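Local coordinates for putative ATP-dependent endonuclease of the OLD family (Thermus scotoductus, PDB 6P74), which degrades linear and supercoiled double-stranded DNA from 5' to 3' using divalent metal ions, and has DNA-stimulated ATPase activity, at residues Gly28-Gly33 with Ser308-Ile313; Glu277-Leu282 with Pro312-Val317; Cys295-Ala298 with Gln302-Ile305; Asn318-Leu323 with Ser345-Val350. One frame throughout, in Å; residues are numbered along the deposited sequence.

Interaction 1 of 4, residues Gly28-Gly33 with Ser308-Ile313. With SO4 (sulfate ion), chain D.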
loop_
_atom_site.group_PDB
_atom_site.type_symbol
_atom_site.label_atom_id
_atom_site.label_comp_id
_atom_site.label_asym_id
_atom_site.label_seq_id
_atom_site.Cartn_x
_atom_site.Cartn_y
_atom_site.Cartn_z
ATOM N N GLY A 28 -3.345 -13.939 13.310
ATOM C CA GLY A 28 -4.715 -13.490 13.236
ATOM C C GLY A 28 -5.166 -13.420 11.793
ATOM O O GLY A 28 -4.353 -13.530 10.871
ATOM N N PRO A 29 -6.464 -13.234 11.561
ATOM C CA PRO A 29 -6.982 -13.233 10.185
ATOM C C PRO A 29 -6.572 -11.991 9.397
ATOM O O PRO A 29 -6.123 -10.969 9.929
ATOM C CB PRO A 29 -8.498 -13.285 10.377
ATOM C CG PRO A 29 -8.682 -13.849 11.760
ATOM C CD PRO A 29 -7.551 -13.240 12.548
ATOM N N ASN A 30 -6.773 -12.103 8.083
ATOM C CA ASN A 30 -6.333 -11.091 7.130
ATOM C C ASN A 30 -7.219 -9.852 7.180
ATOM O O ASN A 30 -8.449 -9.945 7.074
ATOM C CB ASN A 30 -6.328 -11.673 5.715
ATOM C CG ASN A 30 -5.225 -12.686 5.512
ATOM O OD1 ASN A 30 -4.212 -12.657 6.216
ATOM N ND2 ASN A 30 -5.405 -13.574 4.551
ATOM N N GLY A 31 -6.582 -8.686 7.302
ATOM C CA GLY A 31 -7.288 -7.429 7.424
ATOM C C GLY A 31 -7.709 -7.091 8.832
ATOM O O GLY A 31 -8.264 -6.005 9.057
ATOM N N ALA A 32 -7.457 -7.986 9.782
ATOM C CA ALA A 32 -7.879 -7.826 11.161
ATOM C C ALA A 32 -6.883 -7.035 12.005
ATOM O O ALA A 32 -7.090 -6.929 13.218
ATOM C CB ALA A 32 -8.129 -9.206 11.791
ATOM N N GLY A 33 -5.806 -6.496 11.413
ATOM C CA GLY A 33 -4.881 -5.598 12.098
ATOM C C GLY A 33 -3.422 -6.035 12.097
ATOM O O GLY A 33 -2.535 -5.213 12.398
ATOM N N SER A 308 4.664 -10.903 11.402
ATOM C CA SER A 308 3.378 -11.515 11.113
ATOM C C SER A 308 3.623 -12.854 10.418
ATOM O O SER A 308 4.636 -13.044 9.740
ATOM C CB SER A 308 2.514 -10.593 10.249
ATOM O OG SER A 308 3.120 -10.309 8.992
ATOM N N THR A 309 2.709 -13.802 10.631
ATOM C CA THR A 309 2.841 -15.122 10.029
ATOM C C THR A 309 1.478 -15.774 9.861
ATOM O O THR A 309 0.535 -15.503 10.614
ATOM C CB THR A 309 3.736 -16.050 10.860
ATOM O OG1 THR A 309 4.076 -17.198 10.086
ATOM C CG2 THR A 309 3.010 -16.515 12.107
ATOM N N HIS A 310 1.393 -16.642 8.854
ATOM C CA HIS A 310 0.263 -17.539 8.648
ATOM C C HIS A 310 0.649 -18.991 8.839
ATOM O O HIS A 310 -0.183 -19.878 8.615
ATOM C CB HIS A 310 -0.311 -17.366 7.242
ATOM C CG HIS A 310 -1.169 -16.158 7.085
ATOM N ND1 HIS A 310 -2.500 -16.143 7.447
ATOM C CD2 HIS A 310 -0.895 -14.923 6.598
ATOM C CE1 HIS A 310 -3.008 -14.950 7.197
ATOM N NE2 HIS A 310 -2.056 -14.192 6.680
ATOM N N SER A 311 1.885 -19.253 9.213
ATOM C CA SER A 311 2.443 -20.591 9.217
ATOM C C SER A 311 2.469 -21.142 10.623
ATOM O O SER A 311 2.976 -20.471 11.528
ATOM C CB SER A 311 3.858 -20.582 8.652
ATOM O OG SER A 311 4.481 -21.848 8.838
ATOM N N PRO A 312 1.946 -22.345 10.861
ATOM C CA PRO A 312 2.127 -22.963 12.181
ATOM C C PRO A 312 3.582 -23.317 12.492
ATOM O O PRO A 312 3.882 -23.739 13.615
ATOM C CB PRO A 312 1.242 -24.215 12.113
ATOM C CG PRO A 312 1.099 -24.508 10.653
ATOM C CD PRO A 312 1.162 -23.179 9.941
ATOM N N ILE A 313 4.491 -23.192 11.538
ATOM C CA ILE A 313 5.875 -23.499 11.854
ATOM C C ILE A 313 6.523 -22.330 12.581
ATOM O O ILE A 313 7.344 -22.538 13.477
ATOM C CB ILE A 313 6.619 -23.899 10.571
ATOM C CG1 ILE A 313 6.118 -25.277 10.099
ATOM C CG2 ILE A 313 8.115 -23.906 10.787
ATOM C CD1 ILE A 313 6.133 -25.433 8.573
HETATM S S SO4 D . -3.689 -7.067 8.071
HETATM O O1 SO4 D . -4.627 -7.243 9.172
HETATM O O2 SO4 D . -2.435 -7.728 8.406
HETATM O O3 SO4 D . -4.236 -7.670 6.864
HETATM O O4 SO4 D . -3.457 -5.644 7.843
HETATM O O HOH W 1 -2.000 -15.324 10.882
#

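Interaction 2 of 4, residues Glu277-Leu282 with Pro312-Val317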
loop_
_atom_site.group_PDB
_atom_site.type_symbol
_atom_site.label_atom_id
_atom_site.label_comp_id
_atom_site.label_asym_id
_atom_site.label_seq_id
_atom_site.Cartn_x
_atom_site.Cartn_y
_atom_site.Cartn_z
ATOM N N GLU A 277 5.525 -12.130 7.118
ATOM C CA GLU A 277 5.385 -13.512 6.650
ATOM C C GLU A 277 6.658 -14.299 6.359
ATOM O O GLU A 277 6.829 -14.830 5.256
ATOM C CB GLU A 277 4.500 -13.572 5.411
ATOM C CG GLU A 277 3.094 -13.877 5.749
ATOM C CD GLU A 277 2.221 -12.673 5.647
ATOM O OE1 GLU A 277 2.043 -12.204 4.501
ATOM O OE2 GLU A 277 1.725 -12.209 6.705
ATOM N N PRO A 278 7.561 -14.422 7.328
ATOM C CA PRO A 278 8.821 -15.121 7.060
ATOM C C PRO A 278 8.734 -16.414 6.288
ATOM O O PRO A 278 9.748 -16.860 5.734
ATOM C CB PRO A 278 9.408 -15.347 8.453
ATOM C CG PRO A 278 8.207 -15.321 9.390
ATOM C CD PRO A 278 7.208 -14.425 8.777
ATOM N N GLU A 279 7.551 -17.015 6.221
ATOM C CA GLU A 279 7.423 -18.301 5.568
ATOM C C GLU A 279 7.412 -18.187 4.063
ATOM O O GLU A 279 7.652 -19.195 3.393
ATOM C CB GLU A 279 6.144 -19.023 6.007
ATOM C CG GLU A 279 4.843 -18.305 5.588
ATOM C CD GLU A 279 4.343 -17.299 6.653
ATOM O OE1 GLU A 279 5.180 -16.841 7.475
ATOM O OE2 GLU A 279 3.119 -16.994 6.676
ATOM N N MET A 280 7.140 -17.010 3.507
ATOM C CA MET A 280 6.592 -17.011 2.160
ATOM C C MET A 280 7.609 -17.516 1.151
ATOM O O MET A 280 8.785 -17.132 1.172
ATOM C CB MET A 280 6.049 -15.645 1.764
ATOM C CG MET A 280 4.696 -15.850 1.063
ATOM S SD MET A 280 3.569 -14.473 0.790
ATOM C CE MET A 280 1.997 -15.318 0.626
ATOM N N TYR A 281 7.136 -18.424 0.300
ATOM C CA TYR A 281 7.873 -19.060 -0.783
ATOM C C TYR A 281 9.000 -19.944 -0.286
ATOM O O TYR A 281 9.930 -20.228 -1.034
ATOM C CB TYR A 281 8.397 -18.022 -1.781
ATOM C CG TYR A 281 7.315 -17.059 -2.213
ATOM C CD1 TYR A 281 6.111 -17.526 -2.729
ATOM C CD2 TYR A 281 7.477 -15.679 -2.057
ATOM C CE1 TYR A 281 5.102 -16.645 -3.104
ATOM C CE2 TYR A 281 6.480 -14.794 -2.423
ATOM C CZ TYR A 281 5.294 -15.282 -2.943
ATOM O OH TYR A 281 4.300 -14.404 -3.308
ATOM N N LEU A 282 8.935 -20.407 0.959
ATOM C CA LEU A 282 9.865 -21.412 1.467
ATOM C C LEU A 282 9.164 -22.754 1.573
ATOM O O LEU A 282 8.007 -22.822 1.998
ATOM C CB LEU A 282 10.421 -21.045 2.845
ATOM C CG LEU A 282 11.344 -19.852 2.830
ATOM C CD1 LEU A 282 11.654 -19.425 4.263
ATOM C CD2 LEU A 282 12.614 -20.191 2.017
ATOM N N PRO A 312 1.946 -22.345 10.861
ATOM C CA PRO A 312 2.127 -22.963 12.181
ATOM C C PRO A 312 3.582 -23.317 12.492
ATOM O O PRO A 312 3.882 -23.739 13.615
ATOM C CB PRO A 312 1.242 -24.215 12.113
ATOM C CG PRO A 312 1.099 -24.508 10.653
ATOM C CD PRO A 312 1.162 -23.179 9.941
ATOM N N ILE A 313 4.491 -23.192 11.538
ATOM C CA ILE A 313 5.875 -23.499 11.854
ATOM C C ILE A 313 6.523 -22.330 12.581
ATOM O O ILE A 313 7.344 -22.538 13.477
ATOM C CB ILE A 313 6.619 -23.899 10.571
ATOM C CG1 ILE A 313 6.118 -25.277 10.099
ATOM C CG2 ILE A 313 8.115 -23.906 10.787
ATOM C CD1 ILE A 313 6.133 -25.433 8.573
ATOM N N PHE A 314 6.114 -21.098 12.266
ATOM C CA PHE A 314 6.620 -19.895 12.922
ATOM C C PHE A 314 5.797 -19.467 14.136
ATOM O O PHE A 314 6.174 -18.510 14.828
ATOM C CB PHE A 314 6.682 -18.737 11.918
ATOM C CG PHE A 314 7.751 -18.890 10.880
ATOM C CD1 PHE A 314 7.511 -19.612 9.714
ATOM C CD2 PHE A 314 9.003 -18.316 11.067
ATOM C CE1 PHE A 314 8.505 -19.763 8.760
ATOM C CE2 PHE A 314 10.004 -18.452 10.114
ATOM C CZ PHE A 314 9.756 -19.175 8.958
ATOM N N ALA A 315 4.682 -20.122 14.420
ATOM C CA ALA A 315 3.855 -19.738 15.561
ATOM C C ALA A 315 3.765 -20.968 16.456
ATOM O O ALA A 315 2.853 -21.785 16.315
ATOM C CB ALA A 315 2.510 -19.228 15.113
ATOM N N ASP A 316 4.731 -21.088 17.367
ATOM C CA ASP A 316 4.923 -22.280 18.187
ATOM C C ASP A 316 4.159 -22.139 19.496
ATOM O O ASP A 316 4.412 -21.199 20.260
ATOM C CB ASP A 316 6.408 -22.484 18.468
ATOM C CG ASP A 316 6.736 -23.902 18.838
ATOM O OD1 ASP A 316 6.131 -24.437 19.807
ATOM O OD2 ASP A 316 7.594 -24.487 18.136
ATOM N N VAL A 317 3.255 -23.087 19.779
ATOM C CA VAL A 317 2.503 -22.993 21.027
ATOM C C VAL A 317 3.421 -23.153 22.238
ATOM O O VAL A 317 3.127 -22.628 23.315
ATOM C CB VAL A 317 1.348 -24.012 21.068
ATOM C CG1 VAL A 317 1.909 -25.353 21.025
ATOM C CG2 VAL A 317 0.581 -23.894 22.339
#

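Interaction 3 of 4, residues Cys295-Ala298 with Gln302-Ile305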
loop_
_atom_site.group_PDB
_atom_site.type_symbol
_atom_site.label_atom_id
_atom_site.label_comp_id
_atom_site.label_asym_id
_atom_site.label_seq_id
_atom_site.Cartn_x
_atom_site.Cartn_y
_atom_site.Cartn_z
ATOM N N CYS A 295 15.028 -18.272 16.041
ATOM C CA CYS A 295 14.934 -18.498 17.479
ATOM C C CYS A 295 16.307 -18.535 18.137
ATOM O O CYS A 295 16.470 -18.047 19.261
ATOM C CB CYS A 295 14.190 -19.796 17.773
ATOM S SG CYS A 295 12.435 -19.764 17.423
ATOM N N GLU A 296 17.306 -19.143 17.489
ATOM C CA GLU A 296 18.628 -19.138 18.105
ATOM C C GLU A 296 19.154 -17.710 18.243
ATOM O O GLU A 296 19.701 -17.339 19.288
ATOM C CB GLU A 296 19.605 -20.012 17.320
ATOM C CG GLU A 296 20.934 -20.212 18.073
ATOM C CD GLU A 296 22.043 -20.863 17.242
ATOM O OE1 GLU A 296 21.736 -21.497 16.212
ATOM O OE2 GLU A 296 23.232 -20.740 17.625
ATOM N N MET A 297 18.950 -16.874 17.221
ATOM C CA MET A 297 19.475 -15.512 17.278
ATOM C C MET A 297 18.735 -14.669 18.308
ATOM O O MET A 297 19.346 -13.838 18.996
ATOM C CB MET A 297 19.392 -14.863 15.904
ATOM C CG MET A 297 20.001 -15.703 14.812
ATOM S SD MET A 297 20.684 -14.702 13.490
ATOM C CE MET A 297 19.239 -13.876 12.859
ATOM N N ALA A 298 17.420 -14.854 18.419
ATOM C CA ALA A 298 16.666 -14.138 19.439
ATOM C C ALA A 298 17.065 -14.587 20.841
ATOM O O ALA A 298 17.254 -13.753 21.734
ATOM C CB ALA A 298 15.170 -14.332 19.219
ATOM N N GLN A 302 21.120 -11.855 19.958
ATOM C CA GLN A 302 21.799 -11.275 18.814
ATOM C C GLN A 302 20.891 -10.401 17.965
ATOM O O GLN A 302 21.383 -9.666 17.103
ATOM C CB GLN A 302 22.382 -12.396 17.947
ATOM C CG GLN A 302 23.070 -11.916 16.697
ATOM C CD GLN A 302 23.687 -13.062 15.923
ATOM O OE1 GLN A 302 23.398 -14.234 16.188
ATOM N NE2 GLN A 302 24.556 -12.733 14.974
ATOM N N CYS A 303 19.583 -10.474 18.171
ATOM C CA CYS A 303 18.651 -9.590 17.490
ATOM C C CYS A 303 17.284 -9.772 18.129
ATOM O O CYS A 303 17.080 -10.644 18.978
ATOM C CB CYS A 303 18.583 -9.888 15.995
ATOM S SG CYS A 303 17.810 -11.464 15.676
ATOM N N GLN A 304 16.351 -8.934 17.707
ATOM C CA GLN A 304 14.949 -9.080 18.045
ATOM C C GLN A 304 14.180 -9.249 16.742
ATOM O O GLN A 304 14.397 -8.483 15.799
ATOM C CB GLN A 304 14.453 -7.864 18.833
ATOM C CG GLN A 304 12.937 -7.751 18.874
ATOM C CD GLN A 304 12.467 -6.508 19.598
ATOM O OE1 GLN A 304 13.002 -5.412 19.380
ATOM N NE2 GLN A 304 11.454 -6.666 20.466
ATOM N N ILE A 305 13.309 -10.260 16.677
ATOM C CA ILE A 305 12.527 -10.547 15.470
ATOM C C ILE A 305 11.055 -10.330 15.777
ATOM O O ILE A 305 10.499 -10.957 16.690
ATOM C CB ILE A 305 12.754 -11.980 14.949
ATOM C CG1 ILE A 305 14.234 -12.249 14.728
ATOM C CG2 ILE A 305 12.027 -12.183 13.633
ATOM C CD1 ILE A 305 14.799 -11.453 13.570
#

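Interaction 4 of 4, residues Asn318-Leu323 with Ser345-Val350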
loop_
_atom_site.group_PDB
_atom_site.type_symbol
_atom_site.label_atom_id
_atom_site.label_comp_id
_atom_site.label_asym_id
_atom_site.label_seq_id
_atom_site.Cartn_x
_atom_site.Cartn_y
_atom_site.Cartn_z
ATOM N N ASN A 318 4.534 -23.871 22.102
ATOM C CA ASN A 318 5.422 -24.029 23.246
ATOM C C ASN A 318 6.156 -22.740 23.558
ATOM O O ASN A 318 6.684 -22.583 24.659
ATOM C CB ASN A 318 6.412 -25.168 22.997
ATOM C CG ASN A 318 5.709 -26.455 22.576
ATOM O OD1 ASN A 318 5.258 -27.247 23.419
ATOM N ND2 ASN A 318 5.585 -26.657 21.260
ATOM N N ARG A 319 6.173 -21.804 22.630
ATOM C CA ARG A 319 6.767 -20.502 22.882
ATOM C C ARG A 319 5.471 -19.687 22.900
ATOM O O ARG A 319 4.951 -19.287 21.854
ATOM C CB ARG A 319 7.700 -20.156 21.718
ATOM C CG ARG A 319 8.802 -19.189 22.033
ATOM C CD ARG A 319 9.742 -19.081 20.838
ATOM N NE ARG A 319 10.820 -20.071 20.847
ATOM C CZ ARG A 319 12.066 -19.792 21.229
ATOM N NH1 ARG A 319 12.385 -18.557 21.617
ATOM N NH2 ARG A 319 12.997 -20.738 21.205
ATOM N N PHE A 320 4.929 -19.447 24.095
ATOM C CA PHE A 320 3.591 -18.871 24.189
ATOM C C PHE A 320 3.893 -17.414 24.530
ATOM O O PHE A 320 3.065 -16.546 24.233
ATOM C CB PHE A 320 2.628 -19.482 25.220
ATOM C CG PHE A 320 3.231 -19.665 26.576
ATOM C CD1 PHE A 320 3.384 -18.588 27.435
ATOM C CD2 PHE A 320 3.623 -20.930 27.013
ATOM C CE1 PHE A 320 3.942 -18.759 28.702
ATOM C CE2 PHE A 320 4.187 -21.115 28.275
ATOM C CZ PHE A 320 4.344 -20.030 29.122
ATOM N N GLU A 321 5.063 -17.115 25.106
ATOM C CA GLU A 321 5.380 -15.719 25.383
ATOM C C GLU A 321 5.436 -14.896 24.104
ATOM O O GLU A 321 5.144 -13.696 24.130
ATOM C CB GLU A 321 6.713 -15.592 26.139
ATOM C CG GLU A 321 6.747 -16.308 27.495
ATOM C CD GLU A 321 7.122 -17.781 27.376
ATOM O OE1 GLU A 321 7.055 -18.341 26.256
ATOM O OE2 GLU A 321 7.488 -18.381 28.408
ATOM N N ALA A 322 5.815 -15.517 22.982
ATOM C CA ALA A 322 5.964 -14.778 21.728
ATOM C C ALA A 322 4.629 -14.395 21.096
ATOM O O ALA A 322 4.582 -13.451 20.298
ATOM C CB ALA A 322 6.767 -15.598 20.727
ATOM N N LEU A 323 3.546 -15.069 21.476
ATOM C CA LEU A 323 2.305 -15.026 20.723
ATOM C C LEU A 323 1.530 -13.745 20.956
ATOM O O LEU A 323 1.337 -13.314 22.102
ATOM C CB LEU A 323 1.442 -16.230 21.085
ATOM C CG LEU A 323 2.016 -17.551 20.561
ATOM C CD1 LEU A 323 1.197 -18.747 21.028
ATOM C CD2 LEU A 323 2.155 -17.516 19.032
ATOM N N SER A 345 3.903 -17.391 34.690
ATOM C CA SER A 345 4.558 -18.406 35.506
ATOM C C SER A 345 3.689 -19.657 35.647
ATOM O O SER A 345 4.206 -20.776 35.620
ATOM C CB SER A 345 4.914 -17.837 36.872
ATOM O OG SER A 345 3.738 -17.754 37.646
ATOM N N ALA A 346 2.374 -19.499 35.796
ATOM C CA ALA A 346 1.498 -20.668 35.866
ATOM C C ALA A 346 1.519 -21.472 34.563
ATOM O O ALA A 346 1.614 -22.705 34.583
ATOM C CB ALA A 346 0.071 -20.239 36.206
ATOM N N LEU A 347 1.416 -20.795 33.416
ATOM C CA LEU A 347 1.497 -21.514 32.149
ATOM C C LEU A 347 2.875 -22.158 31.953
ATOM O O LEU A 347 2.987 -23.254 31.391
ATOM C CB LEU A 347 1.158 -20.578 30.989
ATOM C CG LEU A 347 0.629 -21.319 29.758
ATOM C CD1 LEU A 347 -0.542 -22.238 30.162
ATOM C CD2 LEU A 347 0.208 -20.366 28.660
ATOM N N ASP A 348 3.938 -21.501 32.416
ATOM C CA ASP A 348 5.271 -22.077 32.270
ATOM C C ASP A 348 5.396 -23.361 33.080
ATOM O O ASP A 348 6.002 -24.341 32.626
ATOM C CB ASP A 348 6.341 -21.056 32.694
ATOM C CG ASP A 348 7.759 -21.644 32.697
ATOM O OD1 ASP A 348 8.311 -21.940 31.609
ATOM O OD2 ASP A 348 8.321 -21.820 33.801
ATOM N N ASN A 349 4.831 -23.372 34.288
ATOM C CA ASN A 349 4.779 -24.602 35.070
ATOM C C ASN A 349 4.070 -25.709 34.300
ATOM O O ASN A 349 4.503 -26.868 34.322
ATOM C CB ASN A 349 4.079 -24.339 36.400
ATOM C CG ASN A 349 3.954 -25.583 37.249
ATOM O OD1 ASN A 349 4.950 -26.085 37.760
ATOM N ND2 ASN A 349 2.727 -26.085 37.414
ATOM N N VAL A 350 2.981 -25.365 33.604
ATOM C CA VAL A 350 2.230 -26.367 32.859
ATOM C C VAL A 350 3.053 -26.843 31.679
ATOM O O VAL A 350 3.028 -28.022 31.326
ATOM C CB VAL A 350 0.864 -25.798 32.410
ATOM C CG1 VAL A 350 0.240 -26.694 31.374
ATOM C CG2 VAL A 350 -0.083 -25.637 33.603
#

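Interaction 1 of 4, residues Gly28-Gly33 with Ser308-Ile313
N30 and H310 meet in a small polar surface contact between the Walker A P-loop, which follows strand 23-27, and the loop after strand 304-308, whose histidine fits the H-loop position of ABC ATPases. The carboxamide comes to the rim of the imidazole: N30 OD1 lies near the ring plane, 2.7 Å from H310 NE2, while the two flat groups are turned 72° apart. Water 1 bridges the two backbones. It accepts from G28 N at 3.1 Å and donates to T309 O at 2.6 Å, and it also lies over one face of the H310 ring, offset toward the rim. On the phosphate-binding side of the P-loop, a sulfate, probably from the crystallisation liquor, takes G31 N on O3 at 2.6 Å. G33 N donates to sulfate O1, also at 2.6 Å, and the side chain of T35 adds a further bond. K34 NZ bonds to G28 O and, weakly, to N30 OD1, and N30 packs on I57 of the second subunit. An anion held by main-chain N-H groups is consistent with a site shaped for a nucleotide phosphate, with H310, probably the H-loop histidine, nearby but not touching the sulfate.

Interaction 2 of 4, residues Glu277-Leu282 with Pro312-Val317
F314 reaches across to P278 and E279, and its ring is the part that touches both. At the root of the side chain, CB rests against T309 OG1, and chi1 of -71° sets CG beside the backbone N, which lets the ring lie against P278 and E279. From CG outward the ring atoms have different neighbours. CD2 and CE2 lie beneath P278: F314 CD2 meets P278 CG at 3.5 Å, and F314 CE2, one atom further, meets P278 CB at 3.6 Å. This is a CH-pi contact over a face, in which P278 CG stands 3.8 Å from the centroid of the F314 ring, 22° off its normal and displaced toward the rim. F314 CD1 and CE1 are approached by E279 CB, 4.0 and 3.7 Å away. At the tip, F314 CZ approaches P278 CB at 3.9 Å.

The sequence from E277 to L282 follows strand 272-276. E277 probably ends the Walker B motif, and the residues after it are consistent with the D-loop region of ABC ATPases. Two overlapping turns build it, type I from E277 to M280 and type II from E279 to L282, and the first of these presents P278 and the base of E279 together to the ring.

Beyond its CB, E279 is engaged in polar contacts. Its chain bends at chi2 (-90°), and the carboxylate takes the N-H of H310 on OE2 and bonds to T309 OG1 through OE1. The F314 side chain also touches Q287 of helix 284-299, and F314 O is bonded to the hydroxyl of Y307.

Interaction 3 of 4, residues Cys295-Ala298 with Gln302-Ile305
M297 O, near the end of helix 284-299, receives two N-H groups from the returning chain. The stronger hydrogen bond comes from Q302 N at 2.8 Å, nearly in line with the carbonyl (C=O...N angle 165°). The second, from C303 N, is weak and long at 3.5 Å. A CA-H...O contact runs the other way, from A298 CA to C303 O at 3.5 Å and almost straight, 171° at the hydrogen. Together these backbone contacts tie the last turn of the helix to the chain leading into strand 304-308.

The apolar part lies between the side chains of M297 and C303. C303 SG lies between its own backbone N and carbonyl carbon (chi1 69°), which brings it 3.8 Å from M297 CB, and the methionine, bent at chi3, brings CE round to 4.0 Å from the same sulfur.

Polar and sulfur groups meet at Q302. Its chain is extended, and NE2 donates to F263 O and E268 O, which should hold the amide against rotation. Q302 OE1 is thereby turned to M297, 3.9 Å from SD; buried here, this oxygen has no hydrogen-bonding partner in the model.

The contact closes the helix-to-strand half of the beta-alpha-beta unit formed by strand 272-276, helix 284-299 and strand 304-308. M297 also leans on F260 and R264 of helix 246-266, while I305 touches L23 of strand 23-27, the next strand of the sheet.

Interaction 4 of 4, residues Asn318-Leu323 with Ser345-Val350
F320 and L347 make the tight part of this contact, a ring of the loop before strand 323-328 laid against a leucine of helix 341-355. L347 CD2 sits over the middle of the F320 ring, 3.7 Å from its centroid and only 10° off the normal, a CH-pi contact. Nearer the backbone, L347 CB meets F320 CZ at 3.7 Å. Chi1 of F320 (48°) places the ring between its own backbone N and carbonyl carbon, and L347, with CG on the far side from its N, runs past it in the opposite direction. D348 closes the tip: its CA lies at the ring edge and D348 N comes to 3.6 Å from F320 CZ.

The other side is looser and polar. E321 OE1 stands 3.8 Å above the opposite face of the F320 ring, offset toward the rim, and accepts a weak bond from F320 N. E321 OE2 and D348 OD1 remain 4.9 Å apart; R351 NH2 pairs with each, which probably offsets their like charges.

The contact thus joins the loop leading into strand 323-328 to helix 341-355 within the C-terminal part of the ATPase domain, where V418 of the Toprim region packs on both F320 and L347.

Overall arrangement
Interactions 1 and 2 lie side by side at the probable ATP site. Their centres are about 10 Å apart and they share P312 and I313. E279 links them through its bonds to the 308-313 loop, which probably joins the D-loop and H-loop regions; its side chain is about 7 Å from that of K34, a residue of the inferred ATP site. Interaction 3 is nested within the chain loops closed by interactions 1 and 2, at the far end of strand 304-308, its centre about 20 Å from that of interaction 1. Interaction 4 follows in series, toward the Toprim domain. It touches interaction 2 through D316 and A315 against L323, and interaction 3 through C295 against R319.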